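Side-chain contacts in aminotransferase AspB (Helicobacter pylori 26695, PDB 3EZS), which probably acts as a pyridoxal 5'-phosphate-dependent aminotransferase, moving amino groups between amino acids and keto acids: residues I332-A337 with E366-Y371; S178-A183 with L209-L214. All blocks are in the same frame, centred on the assembly; numbering follows the deposited sequence.

Contact 1: residues I332-A337 with E366-Y371; sequences IITLPA and EIIETY
No flat group takes part where Ile332 meets Ile367 and Ile368; the ring of Tyr371, one turn further along the helix, comes no nearer than 6.8 Å, from its CE1 to Ile332 CD1. At its edge, in the ring plane, lies Ile367 O, which accepts bonds from Tyr371 N at 3.3 Å and, on a lone pair in the carbonyl plane (131°), from Thr370 OG1. The contact itself is purely aliphatic and buries 144 Å² in all. Ile332 divides its two branches between neighbouring helix residues: CD1 reaches Ile367 CG2 at 4.0 Å, while CG2 meets Ile368 CD1 at 4.1 Å. With chi1 at -64°, Ile332 CG2 lies opposite its own backbone N and CG1 beside it, which spreads the methyl ends over both partners. Thr334 adds a looser touch, its CG2 lying 4.4 Å from Ile368 CD1, so the end of Ile368 is approached by two alternate residues of the extended segment. Leu326 of helix 319-330 touches both Ile332 and Thr334, and Leu28 and Phe300 pack on Ile368. Helix 358-372 packs here on the extended segment leading into edge strand 335-336, in the small C-terminal domain of a fold type I aminotransferase.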
loop_
_atom_site.group_PDB
_atom_site.type_symbol
_atom_site.label_atom_id
_atom_site.label_comp_id
_atom_site.label_asym_id
_atom_site.label_seq_id
_atom_site.Cartn_x
_atom_site.Cartn_y
_atom_site.Cartn_z
ATOM N N ILE A 332 17.730 4.293 -30.546
ATOM C CA ILE A 332 18.148 3.924 -29.203
ATOM C C ILE A 332 17.658 4.975 -28.227
ATOM O O ILE A 332 17.958 6.160 -28.389
ATOM C CB ILE A 332 19.684 3.764 -29.102
ATOM C CG1 ILE A 332 20.168 2.603 -29.981
ATOM C CG2 ILE A 332 20.107 3.565 -27.647
ATOM C CD1 ILE A 332 21.663 2.595 -30.239
ATOM N N ILE A 333 16.928 4.541 -27.204
ATOM C CA ILE A 333 16.369 5.444 -26.195
ATOM C C ILE A 333 17.289 5.527 -24.983
ATOM O O ILE A 333 17.668 4.500 -24.414
ATOM C CB ILE A 333 14.974 4.950 -25.701
ATOM C CG1 ILE A 333 13.957 4.942 -26.852
ATOM C CG2 ILE A 333 14.476 5.790 -24.512
ATOM C CD1 ILE A 333 12.653 4.138 -26.564
ATOM N N THR A 334 17.661 6.753 -24.617
ATOM C CA THR A 334 18.474 7.036 -23.433
ATOM C C THR A 334 17.740 8.097 -22.610
ATOM O O THR A 334 16.873 8.798 -23.131
ATOM C CB THR A 334 19.903 7.495 -23.818
ATOM O OG1 THR A 334 19.857 8.788 -24.445
ATOM C CG2 THR A 334 20.575 6.464 -24.778
ATOM N N LEU A 335 18.079 8.211 -21.328
ATOM C CA LEU A 335 17.430 9.146 -20.412
ATOM C C LEU A 335 18.344 10.329 -20.059
ATOM O O LEU A 335 19.376 10.141 -19.402
ATOM C CB LEU A 335 17.036 8.421 -19.109
ATOM C CG LEU A 335 16.339 9.224 -17.993
ATOM C CD1 LEU A 335 14.960 9.786 -18.468
ATOM C CD2 LEU A 335 16.172 8.391 -16.711
ATOM N N PRO A 336 17.986 11.544 -20.506
ATOM C CA PRO A 336 18.743 12.711 -20.071
ATOM C C PRO A 336 18.675 12.822 -18.542
ATOM O O PRO A 336 17.565 12.770 -17.970
ATOM C CB PRO A 336 17.992 13.876 -20.723
ATOM C CG PRO A 336 17.285 13.312 -21.842
ATOM C CD PRO A 336 16.906 11.927 -21.432
ATOM N N ALA A 337 19.836 12.964 -17.894
ATOM C CA ALA A 337 19.903 13.027 -16.427
ATOM C C ALA A 337 19.270 14.287 -15.848
ATOM O O ALA A 337 18.981 14.336 -14.640
ATOM C CB ALA A 337 21.339 12.850 -15.925
ATOM N N GLU A 366 28.273 0.184 -28.586
ATOM C CA GLU A 366 29.305 0.648 -29.528
ATOM C C GLU A 366 28.817 1.841 -30.361
ATOM O O GLU A 366 29.560 2.812 -30.595
ATOM C CB GLU A 366 29.748 -0.488 -30.447
ATOM C CG GLU A 366 30.597 -1.517 -29.701
ATOM C CD GLU A 366 31.068 -2.704 -30.556
ATOM O OE1 GLU A 366 30.600 -2.883 -31.715
ATOM O OE2 GLU A 366 31.933 -3.457 -30.040
ATOM N N ILE A 367 27.561 1.749 -30.794
ATOM C CA ILE A 367 26.932 2.790 -31.580
ATOM C C ILE A 367 26.900 4.084 -30.772
ATOM O O ILE A 367 27.310 5.147 -31.256
ATOM C CB ILE A 367 25.512 2.371 -32.003
ATOM C CG1 ILE A 367 25.583 1.252 -33.043
ATOM C CG2 ILE A 367 24.774 3.532 -32.632
ATOM C CD1 ILE A 367 24.231 0.617 -33.385
ATOM N N ILE A 368 26.437 3.977 -29.532
ATOM C CA ILE A 368 26.397 5.118 -28.641
ATOM C C ILE A 368 27.771 5.789 -28.572
ATOM O O ILE A 368 27.869 7.010 -28.715
ATOM C CB ILE A 368 25.914 4.709 -27.236
ATOM C CG1 ILE A 368 24.411 4.397 -27.266
ATOM C CG2 ILE A 368 26.186 5.843 -26.188
ATOM C CD1 ILE A 368 23.822 3.778 -25.927
ATOM N N GLU A 369 28.828 4.988 -28.383
ATOM C CA GLU A 369 30.185 5.521 -28.282
ATOM C C GLU A 369 30.601 6.272 -29.544
ATOM O O GLU A 369 31.220 7.329 -29.433
ATOM C CB GLU A 369 31.196 4.421 -27.907
ATOM C CG GLU A 369 32.687 4.879 -27.775
ATOM C CD GLU A 369 32.963 5.845 -26.608
ATOM O OE1 GLU A 369 32.027 6.268 -25.911
ATOM O OE2 GLU A 369 34.143 6.180 -26.369
ATOM N N THR A 370 30.243 5.762 -30.731
ATOM C CA THR A 370 30.567 6.464 -31.981
ATOM C C THR A 370 29.948 7.875 -32.024
ATOM O O THR A 370 30.536 8.776 -32.584
ATOM C CB THR A 370 30.131 5.693 -33.264
ATOM O OG1 THR A 370 28.705 5.580 -33.298
ATOM C CG2 THR A 370 30.770 4.281 -33.349
ATOM N N TYR A 371 28.771 8.074 -31.433
ATOM C CA TYR A 371 28.148 9.422 -31.423
ATOM C C TYR A 371 28.784 10.373 -30.413
ATOM O O TYR A 371 28.709 11.596 -30.551
ATOM C CB TYR A 371 26.640 9.336 -31.147
ATOM C CG TYR A 371 25.846 8.948 -32.369
ATOM C CD1 TYR A 371 25.732 7.630 -32.751
ATOM C CD2 TYR A 371 25.229 9.919 -33.153
ATOM C CE1 TYR A 371 25.009 7.271 -33.893
ATOM C CE2 TYR A 371 24.507 9.579 -34.283
ATOM C CZ TYR A 371 24.403 8.255 -34.649
ATOM O OH TYR A 371 23.693 7.919 -35.762
#

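Contact 2: residues S178-A183 with L209-L214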
loop_
_atom_site.group_PDB
_atom_site.type_symbol
_atom_site.label_atom_id
_atom_site.label_comp_id
_atom_site.label_asym_id
_atom_site.label_seq_id
_atom_site.Cartn_x
_atom_site.Cartn_y
_atom_site.Cartn_z
ATOM N N SER A 178 31.366 7.857 8.856
ATOM C CA SER A 178 31.316 9.307 9.083
ATOM C C SER A 178 29.885 9.805 9.180
ATOM O O SER A 178 29.573 10.609 10.052
ATOM C CB SER A 178 32.025 10.075 7.972
ATOM O OG SER A 178 33.405 9.774 7.948
ATOM N N TRP A 179 29.027 9.321 8.288
ATOM C CA TRP A 179 27.617 9.704 8.307
ATOM C C TRP A 179 26.931 9.236 9.581
ATOM O O TRP A 179 26.155 9.982 10.157
ATOM C CB TRP A 179 26.865 9.172 7.097
ATOM C CG TRP A 179 26.986 10.011 5.869
ATOM C CD1 TRP A 179 27.706 9.726 4.754
ATOM C CD2 TRP A 179 26.362 11.285 5.634
ATOM N NE1 TRP A 179 27.570 10.728 3.840
ATOM C CE2 TRP A 179 26.744 11.700 4.345
ATOM C CE3 TRP A 179 25.495 12.095 6.373
ATOM C CZ2 TRP A 179 26.304 12.904 3.777
ATOM C CZ3 TRP A 179 25.062 13.304 5.808
ATOM C CH2 TRP A 179 25.470 13.689 4.525
ATOM N N VAL A 180 27.217 8.018 10.026
ATOM C CA VAL A 180 26.609 7.516 11.254
ATOM C C VAL A 180 26.993 8.428 12.424
ATOM O O VAL A 180 26.138 8.834 13.214
ATOM C CB VAL A 180 27.000 6.037 11.534
ATOM C CG1 VAL A 180 26.651 5.631 12.972
ATOM C CG2 VAL A 180 26.338 5.110 10.520
ATOM N N LYS A 181 28.274 8.764 12.518
ATOM C CA LYS A 181 28.754 9.650 13.581
ATOM C C LYS A 181 28.109 11.044 13.532
ATOM O O LYS A 181 27.805 11.632 14.575
ATOM C CB LYS A 181 30.279 9.749 13.539
ATOM C CG LYS A 181 30.980 8.434 13.927
ATOM C CD LYS A 181 32.498 8.553 13.884
ATOM C CE LYS A 181 33.199 7.248 14.272
ATOM N NZ LYS A 181 32.954 6.869 15.692
ATOM N N LEU A 182 27.918 11.586 12.332
ATOM C CA LEU A 182 27.223 12.869 12.197
ATOM C C LEU A 182 25.757 12.759 12.659
ATOM O O LEU A 182 25.270 13.618 13.388
ATOM C CB LEU A 182 27.303 13.382 10.768
ATOM C CG LEU A 182 28.720 13.814 10.358
ATOM C CD1 LEU A 182 28.783 14.067 8.853
ATOM C CD2 LEU A 182 29.204 15.041 11.167
ATOM N N ALA A 183 25.079 11.684 12.264
ATOM C CA ALA A 183 23.698 11.432 12.670
ATOM C C ALA A 183 23.578 11.389 14.197
ATOM O O ALA A 183 22.629 11.926 14.769
ATOM C CB ALA A 183 23.203 10.120 12.069
ATOM N N LEU A 209 24.299 -0.427 7.965
ATOM C CA LEU A 209 24.252 -1.080 9.293
ATOM C C LEU A 209 25.605 -1.703 9.662
ATOM O O LEU A 209 25.919 -1.880 10.866
ATOM C CB LEU A 209 23.105 -2.097 9.421
ATOM C CG LEU A 209 21.661 -1.603 9.216
ATOM C CD1 LEU A 209 20.650 -2.635 9.750
ATOM C CD2 LEU A 209 21.418 -0.254 9.889
ATOM N N GLU A 210 26.423 -2.016 8.660
ATOM C CA GLU A 210 27.792 -2.497 8.938
ATOM C C GLU A 210 28.639 -1.354 9.528
ATOM O O GLU A 210 29.492 -1.571 10.386
ATOM C CB GLU A 210 28.478 -3.005 7.676
ATOM C CG GLU A 210 27.815 -4.186 7.003
ATOM C CD GLU A 210 28.615 -4.647 5.769
ATOM O OE1 GLU A 210 29.780 -5.006 5.945
ATOM O OE2 GLU A 210 28.080 -4.666 4.637
ATOM N N ALA A 211 28.408 -0.140 9.035
ATOM C CA ALA A 211 29.095 1.044 9.539
ATOM C C ALA A 211 28.719 1.266 11.001
ATOM O O ALA A 211 29.543 1.663 11.829
ATOM C CB ALA A 211 28.730 2.279 8.671
ATOM N N CYS A 212 27.454 1.003 11.304
ATOM C CA CYS A 212 26.937 1.123 12.644
ATOM C C CYS A 212 27.678 0.228 13.619
ATOM O O CYS A 212 28.021 0.661 14.713
ATOM C CB CYS A 212 25.436 0.807 12.667
ATOM S SG CYS A 212 24.369 2.155 12.095
HETATM N N MSE A 213 27.907 -1.019 13.220
HETATM C CA MSE A 213 28.616 -1.984 14.045
HETATM C C MSE A 213 30.034 -1.489 14.349
HETATM O O MSE A 213 30.515 -1.638 15.473
HETATM C CB MSE A 213 28.717 -3.339 13.351
HETATM C CG MSE A 213 27.408 -4.004 12.984
HETATM SE SE MSE A 213 26.214 -4.328 14.445
HETATM C CE MSE A 213 27.313 -5.567 15.477
ATOM N N LEU A 214 30.684 -0.892 13.351
ATOM C CA LEU A 214 32.060 -0.395 13.491
ATOM C C LEU A 214 32.182 1.009 14.080
ATOM O O LEU A 214 33.294 1.443 14.364
ATOM C CB LEU A 214 32.779 -0.416 12.129
ATOM C CG LEU A 214 33.048 -1.798 11.530
ATOM C CD1 LEU A 214 33.433 -1.667 10.081
ATOM C CD2 LEU A 214 34.124 -2.546 12.332
#
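Residues 178-183 and 209-214 are both helical and come closest at Val180 and Cys212, whose CA atoms are 6.6 Å apart. Each segment keeps the i to i+4 bonding of an alpha helix, as in Ala183 N to Trp179 O at 2.9 Å and Met213 N to Leu209 O at 3.2 Å; no hydrogen bond crosses between them. The short CA separation is consistent with the small side chains on the second helix, Ala211, whose CB points at the other helix, and Cys212, which meets the branched Val180 through SG. Helix 173-186 links strands 157-160 and 189-193, and helix 208-214 follows on the way to strand 223-228. These strands are parallel neighbours in the mixed seven-stranded sheet of the large aminotransferase domain, so the contact pairs the helices of two successive beta-alpha-beta crossovers. Val180 makes the closest approaches through CG2, which is 3.9 Å from Cys212 SG and 4.1 Å from Ala211 CB. Cys212 SG and Ala211 CB, 5.5 Å apart, subtend nearly a right angle (87°) at Val180 CG2, so this methyl rests in the notch between consecutive residues. Cys212 brings its sulfur there with SG opposite the carbonyl carbon and beside the backbone N (chi1 -79°). Further inward, Cys212 touches Val223 of strand 223-228, and Leu176 and Ile177 from the preceding turn of helix 173-186 pack on Ala211.

How the contacts relate
Contact 2 closes along the chain before contact 1 opens, and the two lie on opposite sides of the chain's centre: the centre of contact 2 is about 20 Å, and that of contact 1 about 23 Å, from the centre of the chain. Their centres are 38 Å apart and their nearest atoms about 20 Å, so neither touches the other. Contact 2 sets two helices beside the large mixed sheet against each other, whereas contact 1 sets one helix against an extended segment in the C-terminal part built around the three-stranded antiparallel sheet. In this family the pyridoxal phosphate site typically lies at the junction of these two parts. The second protein chain touches neither contact.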